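Local coordinates for protein alpha-1,3-glucanase (Paenibacillus glycanilyticus, PDB 6K0P) that hydrolyses alpha-1,3-glucan as a family GH87 glycoside hydrolase, modelled here as the catalytic domain with nigerose bound, at residues A[452-457]-A[517-522]; A[38-43]-A[484-489]; A[359-362]-A[368-371]. The protein carries 1 engineered substitution. All coordinates share one frame; numbering follows the deposited sequence.

Contact 1. Residues A[452-457]-A[517-522]. With SO4 (sulfate ion), chain I.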
loop_
_atom_site.group_PDB
_atom_site.type_symbol
_atom_site.label_atom_id
_atom_site.label_comp_id
_atom_site.label_asym_id
_atom_site.label_seq_id
_atom_site.Cartn_x
_atom_site.Cartn_y
_atom_site.Cartn_z
ATOM N N ALA A 452 7.811 -22.871 19.231
ATOM C CA ALA A 452 7.647 -21.530 19.762
ATOM C C ALA A 452 6.940 -21.533 21.113
ATOM O O ALA A 452 6.139 -22.423 21.434
ATOM C CB ALA A 452 6.830 -20.671 18.790
ATOM N N ASP A 453 7.240 -20.507 21.901
ATOM C CA ASP A 453 6.456 -20.142 23.065
ATOM C C ASP A 453 5.218 -19.380 22.607
ATOM O O ASP A 453 5.191 -18.809 21.511
ATOM C CB ASP A 453 7.300 -19.235 23.965
ATOM C CG ASP A 453 6.505 -18.615 25.094
ATOM O OD1 ASP A 453 6.121 -19.354 26.031
ATOM O OD2 ASP A 453 6.258 -17.391 25.052
ATOM N N ASP A 454 4.183 -19.378 23.452
ATOM C CA ASP A 454 2.967 -18.607 23.189
ATOM C C ASP A 454 2.410 -18.962 21.813
ATOM O O ASP A 454 2.186 -18.104 20.955
ATOM C CB ASP A 454 3.239 -17.105 23.334
ATOM C CG ASP A 454 1.980 -16.255 23.271
ATOM O OD1 ASP A 454 0.979 -16.583 23.947
ATOM O OD2 ASP A 454 2.004 -15.225 22.566
ATOM N N LYS A 455 2.227 -20.263 21.591
ATOM C CA LYS A 455 1.908 -20.777 20.266
ATOM C C LYS A 455 0.402 -20.880 20.100
ATOM O O LYS A 455 -0.291 -21.441 20.953
ATOM C CB LYS A 455 2.557 -22.145 20.046
ATOM C CG LYS A 455 2.553 -22.601 18.591
ATOM C CD LYS A 455 3.400 -23.843 18.411
ATOM C CE LYS A 455 3.157 -24.491 17.061
ATOM N NZ LYS A 455 3.728 -23.694 15.948
ATOM N N ILE A 456 -0.099 -20.334 18.995
ATOM C CA ILE A 456 -1.524 -20.371 18.690
ATOM C C ILE A 456 -1.831 -20.978 17.337
ATOM O O ILE A 456 -2.995 -21.328 17.089
ATOM C CB ILE A 456 -2.186 -18.984 18.824
ATOM C CG1 ILE A 456 -1.462 -17.977 17.940
ATOM C CG2 ILE A 456 -2.165 -18.524 20.268
ATOM C CD1 ILE A 456 -2.058 -16.575 18.005
ATOM N N ASN A 457 -0.845 -21.111 16.460
ATOM C CA ASN A 457 -1.028 -21.683 15.129
ATOM C C ASN A 457 0.355 -21.994 14.563
ATOM O O ASN A 457 1.373 -21.866 15.254
ATOM C CB ASN A 457 -1.880 -20.780 14.229
ATOM C CG ASN A 457 -1.264 -19.395 14.015
ATOM O OD1 ASN A 457 -0.047 -19.233 14.018
ATOM N ND2 ASN A 457 -2.116 -18.397 13.821
ATOM N N PRO A 517 -6.984 -5.380 21.322
ATOM C CA PRO A 517 -6.130 -6.412 20.714
ATOM C C PRO A 517 -6.606 -7.793 21.145
ATOM O O PRO A 517 -6.945 -8.008 22.310
ATOM C CB PRO A 517 -4.743 -6.099 21.287
ATOM C CG PRO A 517 -5.033 -5.523 22.636
ATOM C CD PRO A 517 -6.337 -4.768 22.503
ATOM N N SER A 518 -6.636 -8.737 20.202
ATOM C CA SER A 518 -7.231 -10.039 20.505
ATOM C C SER A 518 -6.426 -10.806 21.543
ATOM O O SER A 518 -6.994 -11.605 22.302
ATOM C CB SER A 518 -7.405 -10.873 19.236
ATOM O OG SER A 518 -6.189 -11.485 18.841
ATOM N N ARG A 519 -5.115 -10.576 21.606
ATOM C CA ARG A 519 -4.249 -11.274 22.549
ATOM C C ARG A 519 -3.702 -10.311 23.597
ATOM O O ARG A 519 -4.162 -10.322 24.740
ATOM C CB ARG A 519 -3.127 -12.029 21.833
ATOM C CG ARG A 519 -3.605 -13.047 20.780
ATOM C CD ARG A 519 -4.005 -14.377 21.405
ATOM N NE ARG A 519 -2.860 -15.094 21.970
ATOM C CZ ARG A 519 -2.944 -16.270 22.581
ATOM N NH1 ARG A 519 -4.121 -16.872 22.703
ATOM N NH2 ARG A 519 -1.854 -16.844 23.074
ATOM N N TYR A 520 -2.731 -9.467 23.240
ATOM C CA TYR A 520 -2.064 -8.606 24.209
ATOM C C TYR A 520 -1.897 -7.206 23.639
ATOM O O TYR A 520 -1.752 -7.026 22.427
ATOM C CB TYR A 520 -0.655 -9.120 24.564
ATOM C CG TYR A 520 -0.566 -10.609 24.826
ATOM C CD1 TYR A 520 -1.166 -11.173 25.948
ATOM C CD2 TYR A 520 0.130 -11.445 23.966
ATOM C CE1 TYR A 520 -1.092 -12.533 26.188
ATOM C CE2 TYR A 520 0.219 -12.804 24.200
ATOM C CZ TYR A 520 -0.399 -13.342 25.312
ATOM O OH TYR A 520 -0.314 -14.696 25.550
ATOM N N GLY A 521 -1.890 -6.214 24.526
ATOM C CA GLY A 521 -1.503 -4.880 24.100
ATOM C C GLY A 521 -0.060 -4.833 23.641
ATOM O O GLY A 521 0.249 -4.313 22.566
ATOM N N ILE A 522 0.841 -5.385 24.452
ATOM C CA ILE A 522 2.272 -5.411 24.176
ATOM C C ILE A 522 2.752 -6.844 24.336
ATOM O O ILE A 522 2.412 -7.505 25.323
ATOM C CB ILE A 522 3.031 -4.479 25.143
ATOM C CG1 ILE A 522 2.552 -3.036 24.963
ATOM C CG2 ILE A 522 4.554 -4.609 24.950
ATOM C CD1 ILE A 522 2.942 -2.114 26.087
HETATM S S SO4 I . 2.209 -21.837 25.215
HETATM O O1 SO4 I . 2.358 -22.292 23.826
HETATM O O2 SO4 I . 2.076 -22.986 26.111
HETATM O O3 SO4 I . 3.387 -21.059 25.609
HETATM O O4 SO4 I . 1.011 -21.007 25.335
HETATM O O HOH W 1 -0.295 -14.748 21.274
#

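Contact 2. Residues A[38-43]-A[484-489]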
loop_
_atom_site.group_PDB
_atom_site.type_symbol
_atom_site.label_atom_id
_atom_site.label_comp_id
_atom_site.label_asym_id
_atom_site.label_seq_id
_atom_site.Cartn_x
_atom_site.Cartn_y
_atom_site.Cartn_z
ATOM N N PRO A 38 -16.971 -10.328 9.850
ATOM C CA PRO A 38 -15.526 -10.139 9.684
ATOM C C PRO A 38 -14.688 -11.291 10.208
ATOM O O PRO A 38 -15.038 -11.971 11.182
ATOM C CB PRO A 38 -15.246 -8.859 10.478
ATOM C CG PRO A 38 -16.554 -8.120 10.475
ATOM C CD PRO A 38 -17.593 -9.216 10.588
ATOM N N ASN A 39 -13.566 -11.514 9.530
ATOM C CA ASN A 39 -12.493 -12.360 10.038
ATOM C C ASN A 39 -11.172 -11.803 9.516
ATOM O O ASN A 39 -11.148 -10.833 8.750
ATOM C CB ASN A 39 -12.717 -13.838 9.681
ATOM C CG ASN A 39 -12.671 -14.096 8.184
ATOM O OD1 ASN A 39 -11.695 -13.760 7.516
ATOM N ND2 ASN A 39 -13.734 -14.682 7.647
ATOM N N PHE A 40 -10.067 -12.430 9.922
ATOM C CA PHE A 40 -8.733 -11.991 9.529
ATOM C C PHE A 40 -8.047 -12.996 8.600
ATOM O O PHE A 40 -6.819 -13.072 8.554
ATOM C CB PHE A 40 -7.859 -11.742 10.760
ATOM C CG PHE A 40 -8.314 -10.591 11.634
ATOM C CD1 PHE A 40 -8.555 -9.330 11.107
ATOM C CD2 PHE A 40 -8.451 -10.770 13.009
ATOM C CE1 PHE A 40 -8.942 -8.277 11.927
ATOM C CE2 PHE A 40 -8.850 -9.723 13.829
ATOM C CZ PHE A 40 -9.092 -8.476 13.289
ATOM N N LYS A 41 -8.825 -13.767 7.833
ATOM C CA LYS A 41 -8.272 -14.888 7.070
ATOM C C LYS A 41 -7.836 -14.455 5.671
ATOM O O LYS A 41 -8.675 -13.978 4.888
ATOM C CB LYS A 41 -9.308 -15.995 6.955
ATOM C CG LYS A 41 -9.659 -16.636 8.289
ATOM C CD LYS A 41 -11.013 -17.361 8.247
ATOM C CE LYS A 41 -10.966 -18.550 7.335
ATOM N NZ LYS A 41 -12.135 -19.482 7.535
ATOM N N PRO A 42 -6.571 -14.629 5.294
ATOM C CA PRO A 42 -6.219 -14.500 3.878
ATOM C C PRO A 42 -6.925 -15.587 3.084
ATOM O O PRO A 42 -7.244 -16.653 3.609
ATOM C CB PRO A 42 -4.693 -14.697 3.858
ATOM C CG PRO A 42 -4.256 -14.568 5.280
ATOM C CD PRO A 42 -5.418 -15.033 6.115
ATOM N N GLY A 43 -7.160 -15.320 1.805
ATOM C CA GLY A 43 -7.842 -16.304 0.985
ATOM C C GLY A 43 -9.324 -16.400 1.252
ATOM O O GLY A 43 -9.959 -17.378 0.848
ATOM N N ILE A 484 -3.946 2.383 17.691
ATOM C CA ILE A 484 -3.934 1.032 17.138
ATOM C C ILE A 484 -5.282 0.413 17.475
ATOM O O ILE A 484 -5.579 0.138 18.648
ATOM C CB ILE A 484 -2.774 0.199 17.695
ATOM C CG1 ILE A 484 -1.443 0.783 17.208
ATOM C CG2 ILE A 484 -2.912 -1.255 17.279
ATOM C CD1 ILE A 484 -0.216 0.232 17.925
ATOM N N ASN A 485 -6.112 0.216 16.460
ATOM C CA ASN A 485 -7.485 -0.229 16.661
ATOM C C ASN A 485 -7.639 -1.649 16.152
ATOM O O ASN A 485 -7.328 -1.926 14.989
ATOM C CB ASN A 485 -8.451 0.695 15.924
ATOM C CG ASN A 485 -8.386 2.109 16.437
ATOM O OD1 ASN A 485 -8.515 2.347 17.641
ATOM N ND2 ASN A 485 -8.163 3.057 15.536
ATOM N N ASN A 486 -8.120 -2.537 17.021
ATOM C CA ASN A 486 -8.445 -3.909 16.659
ATOM C C ASN A 486 -7.314 -4.605 15.897
ATOM O O ASN A 486 -7.545 -5.200 14.839
ATOM C CB ASN A 486 -9.735 -3.931 15.847
ATOM C CG ASN A 486 -10.320 -5.324 15.686
ATOM O OD1 ASN A 486 -9.992 -6.246 16.435
ATOM N ND2 ASN A 486 -11.195 -5.483 14.695
ATOM N N PRO A 487 -6.076 -4.546 16.395
ATOM C CA PRO A 487 -5.005 -5.293 15.728
ATOM C C PRO A 487 -5.325 -6.775 15.784
ATOM O O PRO A 487 -5.990 -7.243 16.712
ATOM C CB PRO A 487 -3.769 -4.968 16.570
ATOM C CG PRO A 487 -4.313 -4.746 17.948
ATOM C CD PRO A 487 -5.657 -4.071 17.731
ATOM N N VAL A 488 -4.840 -7.516 14.780
ATOM C CA VAL A 488 -5.146 -8.945 14.696
ATOM C C VAL A 488 -4.770 -9.657 15.991
ATOM O O VAL A 488 -5.545 -10.465 16.522
ATOM C CB VAL A 488 -4.466 -9.576 13.466
ATOM C CG1 VAL A 488 -4.778 -11.078 13.386
ATOM C CG2 VAL A 488 -4.930 -8.869 12.201
ATOM N N TYR A 489 -3.588 -9.347 16.534
ATOM C CA TYR A 489 -3.059 -10.036 17.705
ATOM C C TYR A 489 -2.599 -9.087 18.806
ATOM O O TYR A 489 -3.010 -9.238 19.964
ATOM C CB TYR A 489 -1.873 -10.906 17.295
ATOM C CG TYR A 489 -2.218 -12.052 16.374
ATOM C CD1 TYR A 489 -3.169 -12.998 16.734
ATOM C CD2 TYR A 489 -1.569 -12.204 15.152
ATOM C CE1 TYR A 489 -3.471 -14.061 15.896
ATOM C CE2 TYR A 489 -1.862 -13.258 14.310
ATOM C CZ TYR A 489 -2.813 -14.185 14.691
ATOM O OH TYR A 489 -3.107 -15.240 13.860
#

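Contact 3. Residues A[359-362]-A[368-371]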
loop_
_atom_site.group_PDB
_atom_site.type_symbol
_atom_site.label_atom_id
_atom_site.label_comp_id
_atom_site.label_asym_id
_atom_site.label_seq_id
_atom_site.Cartn_x
_atom_site.Cartn_y
_atom_site.Cartn_z
ATOM N N LEU A 359 11.534 1.941 3.327
ATOM C CA LEU A 359 12.846 2.572 3.305
ATOM C C LEU A 359 13.842 1.513 3.739
ATOM O O LEU A 359 13.725 0.975 4.845
ATOM C CB LEU A 359 12.872 3.770 4.263
ATOM C CG LEU A 359 14.117 4.658 4.223
ATOM C CD1 LEU A 359 14.327 5.308 2.852
ATOM C CD2 LEU A 359 13.987 5.737 5.285
ATOM N N PHE A 360 14.771 1.157 2.859
ATOM C CA PHE A 360 15.774 0.142 3.182
ATOM C C PHE A 360 17.147 0.790 3.161
ATOM O O PHE A 360 17.672 1.118 2.093
ATOM C CB PHE A 360 15.734 -1.061 2.240
ATOM C CG PHE A 360 16.563 -2.229 2.737
ATOM C CD1 PHE A 360 17.941 -2.247 2.567
ATOM C CD2 PHE A 360 15.966 -3.281 3.413
ATOM C CE1 PHE A 360 18.699 -3.304 3.047
ATOM C CE2 PHE A 360 16.718 -4.342 3.894
ATOM C CZ PHE A 360 18.079 -4.355 3.710
ATOM N N SER A 361 17.739 0.943 4.334
ATOM C CA SER A 361 19.028 1.603 4.458
ATOM C C SER A 361 20.151 0.589 4.315
ATOM O O SER A 361 20.146 -0.459 4.970
ATOM C CB SER A 361 19.111 2.305 5.806
ATOM O OG SER A 361 20.279 3.093 5.921
ATOM N N ALA A 362 21.114 0.907 3.457
ATOM C CA ALA A 362 22.274 0.055 3.247
ATOM C C ALA A 362 23.391 0.931 2.706
ATOM O O ALA A 362 23.147 2.026 2.192
ATOM C CB ALA A 362 21.962 -1.089 2.277
ATOM N N SER A 368 26.743 5.886 4.111
ATOM C CA SER A 368 26.512 5.119 5.330
ATOM C C SER A 368 25.050 4.700 5.480
ATOM O O SER A 368 24.742 3.505 5.544
ATOM C CB SER A 368 26.956 5.938 6.545
ATOM O OG SER A 368 28.296 5.652 6.903
ATOM N N TYR A 369 24.145 5.675 5.544
ATOM C CA TYR A 369 22.740 5.432 5.836
ATOM C C TYR A 369 21.862 6.190 4.856
ATOM O O TYR A 369 22.259 7.228 4.311
ATOM C CB TYR A 369 22.384 5.965 7.231
ATOM C CG TYR A 369 23.192 5.387 8.367
ATOM C CD1 TYR A 369 22.800 4.208 8.988
ATOM C CD2 TYR A 369 24.319 6.041 8.849
ATOM C CE1 TYR A 369 23.521 3.673 10.037
ATOM C CE2 TYR A 369 25.050 5.514 9.901
ATOM C CZ TYR A 369 24.645 4.330 10.490
ATOM O OH TYR A 369 25.366 3.789 11.532
ATOM N N ASN A 370 20.650 5.675 4.649
ATOM C CA ASN A 370 19.583 6.508 4.112
ATOM C C ASN A 370 19.188 7.502 5.196
ATOM O O ASN A 370 18.848 7.097 6.311
ATOM C CB ASN A 370 18.358 5.651 3.782
ATOM C CG ASN A 370 18.636 4.600 2.736
ATOM O OD1 ASN A 370 19.776 4.196 2.526
ATOM N ND2 ASN A 370 17.578 4.123 2.093
ATOM N N VAL A 371 19.220 8.797 4.879
ATOM C CA VAL A 371 19.008 9.835 5.884
ATOM C C VAL A 371 18.088 10.930 5.366
ATOM O O VAL A 371 18.011 11.192 4.160
ATOM C CB VAL A 371 20.330 10.467 6.401
ATOM C CG1 VAL A 371 21.297 9.405 6.916
ATOM C CG2 VAL A 371 20.990 11.338 5.325
#

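Contact 1. Residues A[452-457]-A[517-522]
Arg519 reaches across to Asp454 and Ile456, and it is the side chain to follow outward. Its CB sits above one face of the Tyr520 ring, offset toward the rim. Two bends, at chi2 -82° and chi3 -68°, then fold the chain round toward the 452-457 loop. Arg519 NE donates to a water at 2.7 Å, and that water in turn donates to Asp454 OD2. Arg519 CZ lies 3.3 Å from Ile456 CG2, a methyl laid over one guanidinium face. At the tip, Arg519 NH2 makes a salt bridge to Asp454 OD1 at 3.0 Å; the oxygen lies near the guanidinium plane, but the N-H is bent (135°). Tyr520 OH also donates to Asp454 OD1, at 2.8 Å, and the two donors come from opposite faces of the carboxylate. Lys523 forms a further salt bridge with OD2, so two cations would probably stabilise the charge on Asp454. Behind it, the backbone N of Asp454 donates to a sulfate, probably from the crystallisation liquor, as does that of Lys455. The 452-457 loop, joining strands 437-446 and 460-462, is thus tied to Arg519 and Tyr520, where the chain enters the strand that runs parallel to strands 490-496 and 554-555.

Contact 2. Residues A[38-43]-A[484-489]
Phe40 and Val488 make the apolar part of this contact. The CG2 methyl of Val488 stands over the middle of the Phe40 ring in a CH-pi contact, 3.8 Å from the centroid and 13° off the normal. The other branch lies over the same face nearer the rim, with Val488 CG1 3.7 Å from Phe40 CD2. CG1 also rests over the centre of the Tyr489 ring, placed there by a chi1 of 180° that turns it opposite the backbone N, and is thus wedged between the two aromatic rings. The polar neighbour is Asn486, whose amide meets the far edge of Phe40: ND2 is 3.9 Å from Phe40 CZ, the amide plane turned 55° from the ring. Asn486 was modelled in two conformers, so this edge contact is less certain. No hydrogen bond crosses between the segments; within the 38-43 loop, Asn39 OD1 accepts from Lys41 N at 2.9 Å, closing an Asx turn. The side chain of Phe40 also touches Arg52 and Arg441. Phe40 belongs to the galactose-binding-like N-terminal region, Val488 to the pectate-lyase-like part, and the contact is a small aromatic-aliphatic interface docking a beta-sandwich loop on the flank of a parallel beta-helix.

Contact 3. Residues A[359-362]-A[368-371]
Asn370 points its side chain at the end of strand 357-360 and at Ser361 just beyond it, while Ser361 reaches back to the Asn370 backbone. The two chain pieces run nearly antiparallel, their end-to-end directions 169° apart, and the meeting is made largely by side chains lying across backbone. Ser361 OG, anti to its own N (chi1 -173°), extends far enough to accept from Asn370 N at 2.9 Å, with an N-H...O angle of 159°. The same Ser361 OG lies 3.4 Å from Tyr369 CA and near the edge of the Tyr369 ring, whose side chain heads away. The amide of Asn370 rests along the strand backbone: OD1 is 3.3 Å from Ser361 CA, and ND2 is 3.0 Å from Phe360 O. On the ND2 side, Leu359 slides past in the opposite direction, with Leu359 CD1 3.5 Å from Asn370 ND2. OD1 has its polar mate outside, accepting from the backbone N of Gly338. Replacing Asn370 by an alanine removes the amide and is likely to leave Gly338 N without its acceptor and to open a gap beside Leu359 CD1. Asn397 ND2 donates to Asn370 O, so the turn is linked to its neighbours on either side. Such cross-linking of successive turns by polar side chains suits a parallel beta-helix of the pectate-lyase-like class, here where strand 357-360 gives way to its loop.

In the fold
Contacts 1 and 2 are neighbours, their centres 13 Å apart, and they touch directly: Ser518 OG is hydrogen-bonded to Val488 O at 2.6 Å, and Ile456 packs on Tyr489. Val488 and Tyr489 thus carry the link from the N-terminal region through to the 452-457 loop. Contact 3 stands apart, its centre 32 Å from that of contact 1 and 31 Å from that of contact 2, connected to them through the strands of the beta-helix. Of contacts 1 and 3, contact 3 lies closer to sugar: the Phe360 side chain is about 6 Å from a bound glucose unit, that of Asp454 about 13 Å. The side chain of Phe40 in contact 2 is about 12 Å from the calcium ion.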